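Local coordinates for protein cytidine deaminase (PDB 4WIG) that catalyses the zinc-dependent hydrolytic deamination of cytidine and 2'-deoxycytidine to uridine and 2'-deoxyuridine, working as a homotetramer in pyrimidine salvage, at residues W6-R10 with L105-P109; R26-G30 with C78-H82; G30-D36 with R72-C78; V41-N45 with C56-V61; V62-H66 with V95-H99. The protein carries 1 engineered substitution. All coordinates share one frame; numbering follows the deposited sequence.

Interaction 1 (W6-R10 with L105-P109)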
# COMPACT_ATOMS: atom_id res chain seq x y z
N TRP A 6 -1.24 -29.13 9.71
CA TRP A 6 -0.42 -28.35 8.79
C TRP A 6 -0.48 -28.90 7.37
O TRP A 6 -0.46 -28.12 6.42
CB TRP A 6 1.03 -28.28 9.28
CG TRP A 6 1.15 -27.43 10.50
CD1 TRP A 6 1.37 -27.85 11.78
CD2 TRP A 6 1.00 -26.00 10.57
NE1 TRP A 6 1.38 -26.78 12.64
CE2 TRP A 6 1.15 -25.63 11.93
CE3 TRP A 6 0.75 -25.00 9.62
CZ2 TRP A 6 1.08 -24.29 12.36
CZ3 TRP A 6 0.67 -23.65 10.06
CH2 TRP A 6 0.83 -23.33 11.42
N ASN A 7 -0.57 -30.22 7.24
CA ASN A 7 -0.71 -30.84 5.93
C ASN A 7 -1.97 -30.34 5.22
O ASN A 7 -1.95 -30.03 4.03
CB ASN A 7 -0.73 -32.37 6.06
CG ASN A 7 -0.68 -33.06 4.71
OD1 ASN A 7 -1.57 -33.83 4.37
ND2 ASN A 7 0.35 -32.75 3.91
N MET A 8 -3.07 -30.24 5.97
CA MET A 8 -4.31 -29.68 5.45
C MET A 8 -4.19 -28.20 5.09
O MET A 8 -4.66 -27.77 4.04
CB MET A 8 -5.44 -29.90 6.46
CG MET A 8 -6.78 -29.27 6.08
SD MET A 8 -6.97 -27.51 6.48
CE MET A 8 -6.88 -27.52 8.27
N LEU A 9 -3.56 -27.40 5.95
CA LEU A 9 -3.44 -25.97 5.69
C LEU A 9 -2.54 -25.69 4.51
O LEU A 9 -2.85 -24.87 3.65
CB LEU A 9 -2.90 -25.23 6.91
CG LEU A 9 -3.91 -24.83 7.96
CD1 LEU A 9 -3.16 -24.08 9.06
CD2 LEU A 9 -5.01 -23.96 7.34
N ARG A 10 -1.42 -26.40 4.47
CA ARG A 10 -0.47 -26.28 3.38
C ARG A 10 -1.13 -26.69 2.05
O ARG A 10 -0.92 -26.06 1.02
CB ARG A 10 0.77 -27.13 3.68
CG ARG A 10 2.07 -26.56 3.18
CD ARG A 10 3.25 -27.47 3.50
NE ARG A 10 3.92 -27.13 4.75
CZ ARG A 10 5.04 -27.70 5.19
NH1 ARG A 10 5.62 -28.67 4.48
NH2 ARG A 10 5.59 -27.32 6.33
N LEU A 105 0.34 -18.99 14.63
CA LEU A 105 1.41 -19.83 14.11
C LEU A 105 1.50 -19.71 12.59
O LEU A 105 0.48 -19.75 11.89
CB LEU A 105 1.23 -21.30 14.51
CG LEU A 105 1.29 -21.58 16.01
CD1 LEU A 105 0.94 -23.03 16.29
CD2 LEU A 105 2.67 -21.24 16.57
N ILE A 106 2.74 -19.58 12.12
CA ILE A 106 3.05 -19.43 10.71
C ILE A 106 3.86 -20.63 10.23
O ILE A 106 4.93 -20.90 10.75
CB ILE A 106 3.88 -18.14 10.49
CG1 ILE A 106 3.16 -16.90 11.09
CG2 ILE A 106 4.22 -17.97 9.02
CD1 ILE A 106 1.82 -16.60 10.47
N ASP A 107 3.35 -21.36 9.24
CA ASP A 107 4.05 -22.53 8.72
C ASP A 107 5.45 -22.17 8.25
O ASP A 107 5.72 -21.05 7.81
CB ASP A 107 3.28 -23.14 7.52
CG ASP A 107 3.48 -24.64 7.40
OD1 ASP A 107 4.30 -25.23 8.15
OD2 ASP A 107 2.81 -25.25 6.54
N HIS A 108 6.34 -23.15 8.34
CA HIS A 108 7.74 -22.96 8.03
C HIS A 108 8.26 -24.36 7.63
O HIS A 108 7.76 -25.35 8.14
CB HIS A 108 8.45 -22.39 9.26
CG HIS A 108 9.93 -22.23 9.10
ND1 HIS A 108 10.52 -21.02 8.81
CD2 HIS A 108 10.93 -23.13 9.21
CE1 HIS A 108 11.83 -21.19 8.73
NE2 HIS A 108 12.10 -22.46 8.96
N PRO A 109 9.22 -24.44 6.70
CA PRO A 109 9.67 -25.77 6.24
C PRO A 109 10.21 -26.69 7.34
O PRO A 109 10.11 -27.91 7.23
CB PRO A 109 10.78 -25.46 5.24
CG PRO A 109 10.55 -24.05 4.81
CD PRO A 109 9.91 -23.35 5.98
O HOH W 1 7.63 -29.35 6.41
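Trp6 and Arg10 meet Asp107 because two torsions steer them there: the indole of Trp6 stands beside its backbone N (chi1 -70°), and the long chain of Arg10 runs out extended until it bends at chi3 (-93°), which turns the guanidinium across the end of the aspartate. Arg10 grips Asp107 side-on with two nitrogens. NE reaches OD2 of Asp107 at 2.8 Å, and NH2 of Arg10 reaches OD1 of Asp107 at 3.1 Å; both N-H vectors are almost straight on their acceptors. Each oxygen lies in the guanidinium plane, but the donors come from above the carboxylate plane, the two groups being tilted 34° to each other. OD1 of Asp107 also accepts from the backbone N of His108 at 2.9 Å, on the same face as NH2, so three N-H groups hold the buried carboxylate and fix its rotation. Such a paired grip would probably keep the carboxylate ionised. A water accepting from NH1 of Arg10 and donating to O of Pro109 adds a second link. The indole packs against the same residue: CE3 of Trp6 lies 3.5 Å from CG of Asp107, with OD1 above one ring face near the rim. Farther along the six-membered ring, CZ2 of Trp6 touches CB of Leu105 at 3.7 Å, while O of Leu105 sits at the ring edge. Trp6 and Leu9 also rest on Ala75 of strand 73-80. This fits the three-layer alpha/beta/alpha sandwich of the cytidine deaminase fold, helix 6-17 lying on one sheet face and salt-bridged to the loop leaving strand 105-106.

Interaction 2 (R26-G30 with C78-H82)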
# COMPACT_ATOMS: atom_id res chain seq x y z
N ARG A 26 4.63 -13.15 -12.38
CA ARG A 26 4.70 -14.59 -12.62
C ARG A 26 5.07 -15.37 -11.35
O ARG A 26 5.67 -16.43 -11.43
CB ARG A 26 5.68 -14.90 -13.76
CG ARG A 26 5.44 -14.05 -14.99
CD ARG A 26 6.24 -14.56 -16.18
CZ ARG A 26 3.72 -16.01 -17.06
NH1 ARG A 26 4.41 -16.30 -18.16
NH2 ARG A 26 2.47 -16.43 -16.93
N PHE A 27 4.71 -14.84 -10.18
CA PHE A 27 5.05 -15.47 -8.92
C PHE A 27 3.77 -15.72 -8.15
O PHE A 27 3.30 -14.83 -7.44
CB PHE A 27 6.02 -14.60 -8.10
CG PHE A 27 6.53 -15.27 -6.86
CD1 PHE A 27 7.26 -16.45 -6.95
CD2 PHE A 27 6.29 -14.75 -5.60
CE1 PHE A 27 7.74 -17.08 -5.81
CE2 PHE A 27 6.76 -15.38 -4.46
CZ PHE A 27 7.49 -16.54 -4.57
N ALA A 28 3.19 -16.91 -8.30
CA ALA A 28 1.92 -17.23 -7.66
C ALA A 28 2.14 -17.51 -6.19
O ALA A 28 3.09 -18.17 -5.82
CB ALA A 28 1.24 -18.42 -8.31
N VAL A 29 1.27 -16.97 -5.35
CA VAL A 29 1.32 -17.24 -3.92
C VAL A 29 -0.07 -17.56 -3.45
O VAL A 29 -1.01 -16.92 -3.87
CB VAL A 29 1.88 -16.05 -3.13
CG1 VAL A 29 1.86 -16.36 -1.64
CG2 VAL A 29 3.29 -15.72 -3.60
N GLY A 30 -0.20 -18.56 -2.58
CA GLY A 30 -1.48 -18.87 -1.96
C GLY A 30 -1.31 -18.95 -0.46
O GLY A 30 -0.22 -19.27 0.03
N CYS A 78 1.59 -20.29 4.04
CA CYS A 78 1.77 -19.53 2.79
C CYS A 78 2.75 -20.29 1.91
O CYS A 78 3.81 -20.68 2.37
CB CYS A 78 2.35 -18.16 3.11
SG CYS A 78 2.49 -17.06 1.69
N VAL A 79 2.38 -20.51 0.66
CA VAL A 79 3.21 -21.27 -0.26
C VAL A 79 3.30 -20.57 -1.61
O VAL A 79 2.43 -19.78 -1.97
CB VAL A 79 2.68 -22.72 -0.46
CG1 VAL A 79 2.62 -23.45 0.88
CG2 VAL A 79 1.32 -22.69 -1.14
N ASP A 80 4.35 -20.89 -2.35
CA ASP A 80 4.49 -20.40 -3.72
C ASP A 80 3.80 -21.36 -4.72
O ASP A 80 3.15 -22.32 -4.30
CB ASP A 80 5.96 -20.17 -4.03
CG ASP A 80 6.76 -21.46 -4.22
OD1 ASP A 80 6.20 -22.58 -4.26
OD2 ASP A 80 8.00 -21.33 -4.32
N GLY A 81 3.93 -21.07 -6.02
CA GLY A 81 3.28 -21.86 -7.07
C GLY A 81 3.72 -23.31 -7.11
O GLY A 81 3.01 -24.17 -7.62
N HIS A 82 4.91 -23.59 -6.57
CA HIS A 82 5.47 -24.94 -6.50
C HIS A 82 5.13 -25.65 -5.18
O HIS A 82 5.58 -26.77 -4.93
CB HIS A 82 6.99 -24.83 -6.71
CG HIS A 82 7.38 -24.55 -8.13
ND1 HIS A 82 8.28 -25.33 -8.82
CD2 HIS A 82 6.96 -23.61 -9.01
CE1 HIS A 82 8.41 -24.87 -10.05
NE2 HIS A 82 7.61 -23.84 -10.19
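Val29 and Cys78 touch where two antiparallel strand ends meet, and the valine can be traced outward. Its CB lies 3.9 Å from O of Val79. Beyond it CG1, set anti to the backbone N (chi1 178°), reaches SG of Cys78 at 3.5 Å and comes equally near O of Val79. That sulfur is also anti to its own backbone N, which places SG beside CG1 of Val29. Val29 and Cys78 further pack on helix 57-67, through Ala57 and Glu58 respectively. The backbone evidence for pairing is clearest one residue on: Gly30 and Val79 form a hydrogen-bonded antiparallel pair, with N of Gly30 to O of Val79 at 3.0 Å and N of Val79 to O of Gly30 at 2.9 Å, both nearly linear. This is the end of the central pairing in the deaminase sheet, near the start of strand 29-35 and the finish of strand 73-80; the touching parts run 133° apart. Farther out, O of Ala28 receives a CA-H...O contact from CA of Asp80 at 3.4 Å. Phe27 brings CZ to within 4.0 Å of CB of Asp80, its ring almost perpendicular to the carboxylate plane. The polar end of Asp80 serves the following turn instead: OD1 accepts from N of Ser84 and, weakly, from N of His82. On the segment 26-30 side, Asn45 bonds to O of Phe27 and N of Val29, and Phe27 packs on Leu128 of a neighbouring subunit.

Interaction 3 (G30-D36 with R72-C78)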
# COMPACT_ATOMS: atom_id res chain seq x y z
N GLY A 30 -0.20 -18.56 -2.58
CA GLY A 30 -1.48 -18.87 -1.96
C GLY A 30 -1.31 -18.95 -0.46
O GLY A 30 -0.22 -19.27 0.03
N ALA A 31 -2.38 -18.67 0.28
CA ALA A 31 -2.34 -18.80 1.72
C ALA A 31 -3.65 -19.34 2.25
O ALA A 31 -4.69 -19.16 1.64
CB ALA A 31 -2.00 -17.47 2.36
N ALA A 32 -3.57 -20.03 3.38
CA ALA A 32 -4.75 -20.56 4.03
C ALA A 32 -4.56 -20.46 5.54
O ALA A 32 -3.46 -20.67 6.05
CB ALA A 32 -4.97 -22.01 3.63
N ALA A 33 -5.64 -20.13 6.24
CA ALA A 33 -5.59 -19.94 7.67
C ALA A 33 -6.76 -20.61 8.36
O ALA A 33 -7.89 -20.60 7.84
CB ALA A 33 -5.54 -18.46 8.02
N LEU A 34 -6.46 -21.19 9.51
CA LEU A 34 -7.46 -21.72 10.42
C LEU A 34 -7.94 -20.59 11.32
O LEU A 34 -7.14 -19.91 11.97
CB LEU A 34 -6.83 -22.79 11.30
CG LEU A 34 -7.71 -23.47 12.34
CD1 LEU A 34 -8.78 -24.32 11.68
CD2 LEU A 34 -6.83 -24.30 13.27
N VAL A 35 -9.25 -20.42 11.34
CA VAL A 35 -9.92 -19.41 12.15
C VAL A 35 -10.35 -20.05 13.47
O VAL A 35 -10.47 -21.28 13.55
CB VAL A 35 -11.13 -18.82 11.39
CG1 VAL A 35 -11.72 -17.63 12.14
CG2 VAL A 35 -10.71 -18.42 9.98
N ASP A 36 -10.53 -19.24 14.51
CA ASP A 36 -10.90 -19.79 15.83
C ASP A 36 -12.27 -20.46 15.97
O ASP A 36 -12.54 -21.05 17.02
CB ASP A 36 -10.72 -18.72 16.92
CG ASP A 36 -11.59 -17.50 16.71
OD1 ASP A 36 -11.57 -16.63 17.60
OD2 ASP A 36 -12.27 -17.36 15.68
N ARG A 72 -10.68 -14.63 14.85
CA ARG A 72 -9.24 -14.56 15.04
C ARG A 72 -8.55 -15.70 14.29
O ARG A 72 -9.07 -16.81 14.23
CB ARG A 72 -8.90 -14.69 16.53
CG ARG A 72 -9.44 -13.56 17.40
CD ARG A 72 -8.60 -12.30 17.30
NE ARG A 72 -7.29 -12.45 17.94
CZ ARG A 72 -6.33 -11.53 17.91
NH1 ARG A 72 -6.51 -10.38 17.26
NH2 ARG A 72 -5.17 -11.76 18.52
N LEU A 73 -7.37 -15.42 13.72
CA LEU A 73 -6.58 -16.46 13.04
C LEU A 73 -5.73 -17.20 14.06
O LEU A 73 -5.11 -16.57 14.92
CB LEU A 73 -5.67 -15.83 11.98
CG LEU A 73 -6.36 -14.99 10.91
CD1 LEU A 73 -5.31 -14.42 9.97
CD2 LEU A 73 -7.40 -15.79 10.15
N LEU A 74 -5.71 -18.53 13.96
CA LEU A 74 -4.90 -19.39 14.83
C LEU A 74 -3.62 -19.90 14.17
O LEU A 74 -2.59 -20.10 14.84
CB LEU A 74 -5.72 -20.59 15.29
CG LEU A 74 -6.97 -20.26 16.12
CD1 LEU A 74 -7.63 -21.54 16.60
CD2 LEU A 74 -6.65 -19.35 17.29
N ALA A 75 -3.69 -20.12 12.87
CA ALA A 75 -2.60 -20.72 12.11
C ALA A 75 -2.74 -20.35 10.65
O ALA A 75 -3.86 -20.28 10.15
CB ALA A 75 -2.62 -22.23 12.28
N LEU A 76 -1.61 -20.08 9.99
CA LEU A 76 -1.56 -19.76 8.59
C LEU A 76 -0.38 -20.47 7.89
O LEU A 76 0.73 -20.51 8.40
CB LEU A 76 -1.43 -18.23 8.42
CG LEU A 76 -1.40 -17.72 6.98
CD1 LEU A 76 -2.17 -16.42 6.84
CD2 LEU A 76 0.02 -17.55 6.47
N ALA A 77 -0.63 -21.01 6.69
CA ALA A 77 0.42 -21.49 5.79
C ALA A 77 0.41 -20.65 4.51
O ALA A 77 -0.66 -20.34 3.98
CB ALA A 77 0.20 -22.97 5.44
N CYS A 78 1.59 -20.29 4.04
CA CYS A 78 1.77 -19.53 2.79
C CYS A 78 2.75 -20.29 1.91
O CYS A 78 3.81 -20.68 2.37
CB CYS A 78 2.35 -18.16 3.11
SG CYS A 78 2.49 -17.06 1.69
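A classic beta bulge interrupts the antiparallel pairing of strands 29-35 and 73-80 in the central sheet: Leu74 and Ala75 both face Leu34. The evidence lies in the bonds, for N of Leu34 donates to O of Ala75 at 2.8 Å while O of Leu34 accepts from N of Leu74, also at 2.8 Å, and the register slips by one residue before Val35. Ahead of the bulge the pairing is regular, with Ala32 and Ala77 exchanging two backbone bonds. After it, N of Asp36 donates to O of Arg72 at 2.8 Å. The carboxylate of Asp36, held between backbone N and carbonyl carbon (chi1 61°), turns back so that OD2 takes a weak but straight bond from N of Arg72 at 3.3 Å. CB and CG of Arg72 run past OD1 of Asp36, and the guanidinium extends beyond the aspartate. Leu74, the extra residue of the bulge, lays CD1 over CA of Asp36 at 3.8 Å. On the face of Ala31, Ala33 and Val35, the methyl of Ala33 meets CD2 of Leu73 at 3.9 Å and CD1 of Leu76 at 4.1 Å, and so sits between the two leucine branches. Helices 57-67 and 90-100 pack on this face through Val61, Leu65 and Leu96. Ala32, Ala75 and Ala77 line the reverse face against helix 6-17, and strands 40-44 and 105-106 flank the pair.

Interaction 4 (V41-N45 with C56-V61). With ZN (zinc ion), chain C.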
# COMPACT_ATOMS: atom_id res chain seq x y z
N VAL A 41 -9.96 -20.24 5.82
CA VAL A 41 -10.13 -19.20 4.80
C VAL A 41 -8.87 -19.15 3.95
O VAL A 41 -7.79 -19.51 4.43
CB VAL A 41 -10.43 -17.83 5.44
CG1 VAL A 41 -11.77 -17.88 6.14
CG2 VAL A 41 -9.34 -17.41 6.43
N THR A 42 -9.00 -18.74 2.69
CA THR A 42 -7.87 -18.76 1.77
C THR A 42 -7.71 -17.44 1.01
O THR A 42 -8.60 -16.62 0.98
CB THR A 42 -7.97 -19.92 0.74
OG1 THR A 42 -9.11 -19.72 -0.10
CG2 THR A 42 -8.05 -21.26 1.40
N GLY A 43 -6.54 -17.27 0.41
CA GLY A 43 -6.23 -16.08 -0.33
C GLY A 43 -5.11 -16.36 -1.31
O GLY A 43 -4.30 -17.27 -1.10
N CYS A 44 -5.08 -15.58 -2.39
CA CYS A 44 -3.99 -15.64 -3.33
C CYS A 44 -3.55 -14.24 -3.69
O CYS A 44 -4.31 -13.27 -3.51
CB CYS A 44 -4.38 -16.42 -4.58
SG CYS A 44 -5.77 -15.75 -5.52
N ASN A 45 -2.32 -14.10 -4.17
CA ASN A 45 -1.87 -12.78 -4.60
C ASN A 45 -2.50 -12.28 -5.91
O ASN A 45 -3.01 -13.05 -6.74
CB ASN A 45 -0.33 -12.65 -4.59
CG ASN A 45 0.37 -13.62 -5.51
OD1 ASN A 45 -0.16 -14.66 -5.87
ND2 ASN A 45 1.58 -13.26 -5.92
N CYS A 56 -1.18 -9.02 -1.49
CA CYS A 56 -0.57 -10.26 -1.02
C CYS A 56 -1.62 -11.29 -0.65
O CYS A 56 -2.70 -10.94 -0.17
CB CYS A 56 0.29 -9.99 0.21
SG CYS A 56 1.91 -9.26 -0.13
N ALA A 57 -1.27 -12.57 -0.83
CA ALA A 57 -2.15 -13.68 -0.45
C ALA A 57 -2.63 -13.59 0.99
O ALA A 57 -3.79 -13.86 1.29
CB ALA A 57 -1.42 -15.01 -0.68
N GLU A 58 -1.71 -13.26 1.89
CA GLU A 58 -2.00 -13.21 3.31
C GLU A 58 -3.00 -12.09 3.62
O GLU A 58 -3.88 -12.28 4.47
CB GLU A 58 -0.72 -13.04 4.12
CG GLU A 58 0.36 -14.06 3.80
CD GLU A 58 1.33 -13.59 2.73
OE1 GLU A 58 0.91 -13.34 1.58
OE2 GLU A 58 2.54 -13.50 3.03
N CYS A 59 -2.89 -10.96 2.93
CA CYS A 59 -3.90 -9.91 3.03
C CYS A 59 -5.25 -10.37 2.49
O CYS A 59 -6.27 -10.05 3.07
CB CYS A 59 -3.47 -8.63 2.31
SG CYS A 59 -2.10 -7.81 3.17
N ALA A 60 -5.23 -11.12 1.39
CA ALA A 60 -6.45 -11.72 0.85
C ALA A 60 -7.12 -12.65 1.89
O ALA A 60 -8.34 -12.67 2.01
CB ALA A 60 -6.17 -12.46 -0.45
N VAL A 61 -6.32 -13.41 2.63
CA VAL A 61 -6.83 -14.24 3.74
C VAL A 61 -7.60 -13.41 4.78
O VAL A 61 -8.67 -13.81 5.25
CB VAL A 61 -5.70 -15.03 4.42
CG1 VAL A 61 -6.12 -15.58 5.77
CG2 VAL A 61 -5.24 -16.16 3.50
ZN ZN C . 2.98 -9.80 1.84
O HOH W 2 3.74 -11.58 1.78
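Strand 41-44 and helix 57-61 run roughly antiparallel, their N-to-C directions 145° apart and their axes closing to 5.6 Å, an approach tight enough to bring CA of Cys44 within 3.9 Å of CA of Ala57. Gly43, without a side chain, lays its CA directly on the first helical turn, 3.6 Å from CB of Ala60 and close to O of Ala57. Val61 divides its two branches along the strand. CG2 rests 3.5 Å from N of Gly43, while CG1, placed anti to the backbone N (chi1 164°), meets CG2 of Val41 at 3.8 Å, the two side chains passing at an angle. The methyl of Ala57 lies against N of Asn45, whose amide bonds N of Val29 and O of Phe27. The helix start carries the chemistry. Cys56, at the N-cap position, binds the zinc ion through SG at 2.3 Å, and Cys89 and Cys92 supply two more thiolates. A water 1.9 Å from the zinc ion completes four ligands and donates to OE2 of Glu58 at 2.6 Å, a contact reached by the bend at chi2 of that side chain. Glu58 is probably the proton donor, and Asn45 probably belongs to the substrate site, which also includes the engineered Asp47. The strand thus packs on the helix whose start carries Cys56 and Glu58, with Cys89 and Cys92 completing the three-cysteine zinc site of the cytidine deaminase family.

Interaction 5 (V62-H66 with V95-H99)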
# COMPACT_ATOMS: atom_id res chain seq x y z
N VAL A 62 -7.04 -12.26 5.13
CA VAL A 62 -7.65 -11.37 6.11
C VAL A 62 -8.94 -10.76 5.57
O VAL A 62 -9.90 -10.64 6.30
CB VAL A 62 -6.65 -10.27 6.55
CG1 VAL A 62 -7.35 -9.14 7.29
CG2 VAL A 62 -5.56 -10.91 7.39
N CYS A 63 -8.96 -10.39 4.29
CA CYS A 63 -10.21 -9.96 3.66
C CYS A 63 -11.28 -11.06 3.75
O CYS A 63 -12.44 -10.78 4.12
CB CYS A 63 -9.98 -9.57 2.21
SG CYS A 63 -8.99 -8.07 2.03
N ALA A 64 -10.89 -12.30 3.43
CA ALA A 64 -11.79 -13.45 3.52
C ALA A 64 -12.30 -13.67 4.94
O ALA A 64 -13.47 -14.00 5.14
CB ALA A 64 -11.12 -14.70 3.00
N LEU A 65 -11.40 -13.53 5.91
CA LEU A 65 -11.75 -13.65 7.33
C LEU A 65 -12.96 -12.78 7.66
O LEU A 65 -13.93 -13.23 8.28
CB LEU A 65 -10.56 -13.27 8.21
CG LEU A 65 -10.77 -13.10 9.71
CD1 LEU A 65 -11.23 -14.39 10.35
CD2 LEU A 65 -9.49 -12.60 10.37
N HIS A 66 -12.90 -11.52 7.25
CA HIS A 66 -13.93 -10.56 7.60
C HIS A 66 -15.13 -10.54 6.67
O HIS A 66 -16.13 -9.89 6.97
CB HIS A 66 -13.31 -9.18 7.81
CG HIS A 66 -12.44 -9.15 9.02
ND1 HIS A 66 -12.95 -9.34 10.29
CD2 HIS A 66 -11.10 -9.05 9.17
CE1 HIS A 66 -11.97 -9.32 11.17
NE2 HIS A 66 -10.84 -9.15 10.51
N VAL A 95 -0.13 -6.99 9.14
CA VAL A 95 -1.55 -7.21 8.92
C VAL A 95 -2.04 -8.45 9.69
O VAL A 95 -3.06 -8.39 10.37
CB VAL A 95 -1.89 -7.31 7.41
CG1 VAL A 95 -3.34 -7.72 7.20
CG2 VAL A 95 -1.63 -5.98 6.71
N LEU A 96 -1.31 -9.56 9.59
CA LEU A 96 -1.73 -10.80 10.27
C LEU A 96 -1.74 -10.63 11.81
O LEU A 96 -2.59 -11.19 12.50
CB LEU A 96 -0.82 -11.96 9.87
CG LEU A 96 -0.97 -12.49 8.43
CD1 LEU A 96 0.15 -13.47 8.08
CD2 LEU A 96 -2.33 -13.13 8.28
N LEU A 97 -0.81 -9.83 12.33
CA LEU A 97 -0.72 -9.60 13.77
C LEU A 97 -1.99 -8.98 14.34
O LEU A 97 -2.41 -9.30 15.46
CB LEU A 97 0.48 -8.70 14.09
CG LEU A 97 0.84 -8.60 15.57
CD1 LEU A 97 1.55 -9.87 16.03
CD2 LEU A 97 1.69 -7.37 15.82
N GLU A 98 -2.61 -8.10 13.55
CA GLU A 98 -3.87 -7.45 13.92
C GLU A 98 -4.98 -8.46 14.16
O GLU A 98 -5.90 -8.21 14.95
CB GLU A 98 -4.28 -6.49 12.80
CG GLU A 98 -5.45 -5.59 13.08
CD GLU A 98 -5.09 -4.38 13.93
OE1 GLU A 98 -5.92 -4.00 14.77
OE2 GLU A 98 -3.99 -3.81 13.76
N HIS A 99 -4.92 -9.59 13.46
CA HIS A 99 -6.02 -10.55 13.43
C HIS A 99 -5.74 -11.88 14.11
O HIS A 99 -6.66 -12.65 14.35
CB HIS A 99 -6.45 -10.73 11.99
CG HIS A 99 -6.92 -9.45 11.40
ND1 HIS A 99 -6.14 -8.66 10.57
CD2 HIS A 99 -8.03 -8.73 11.65
CE1 HIS A 99 -6.79 -7.55 10.30
NE2 HIS A 99 -7.94 -7.57 10.93
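Helices 57-67 and 90-100 run side by side in the same general direction, their segments 28° apart with axes 11.3 Å from each other, a separation bridged by side chains. Val62 and His99 do most of that bridging. CG1 of Val62, anti to its backbone N (chi1 166°), lies over one face of the His99 ring, 3.8 Å from the centroid, a CH-pi contact displaced toward the rim; its nearest ring atom is CE1 of His99 at 3.4 Å. The other branch, CG2 of Val62, meets CG1 of Val95 at 3.9 Å and CD2 of Leu96 at 4.0 Å. CD2 of Leu65 adds a contact with CB of His99. His66 brings NE2 to 3.1 Å from CD2 of His99, which lies in the plane of the His66 ring, while the two ring planes are inclined at 62°. ND1 of His99 donates to O of Val95 at 3.1 Å, tying the imidazole to its own helix. Tyr21 of a neighbouring subunit meets both histidine rings, edge-to-face at His99. The ND1 bond holds the rotation of the His99 ring, which presents a face to Val62 and CD2 to His66; apolar packing probably supplies much of the remaining cohesion.

All five contacts build one layered fold around a mixed sheet. Interactions 2 and 3 are successive parts of the pairing between strands 29-35 and 73-80, sharing Gly30 and Cys78, with centres about 16 Å apart. Interaction 1 places helix 6-17 on one side of that sheet; interactions 4 and 5 share helix 57-67 on the other, their centres about 9 Å apart, and both touch the same neighbouring subunit. Interactions 1 and 5 lie on opposite sides of the chain's centre. Along the sequence interaction 1 encloses all the others, interaction 4 is nested within interaction 3, and interaction 5 alternates with 2 and 3. Helix 57-67 begins at the zinc site, and helix 90-100 of interaction 5 supplies Cys92.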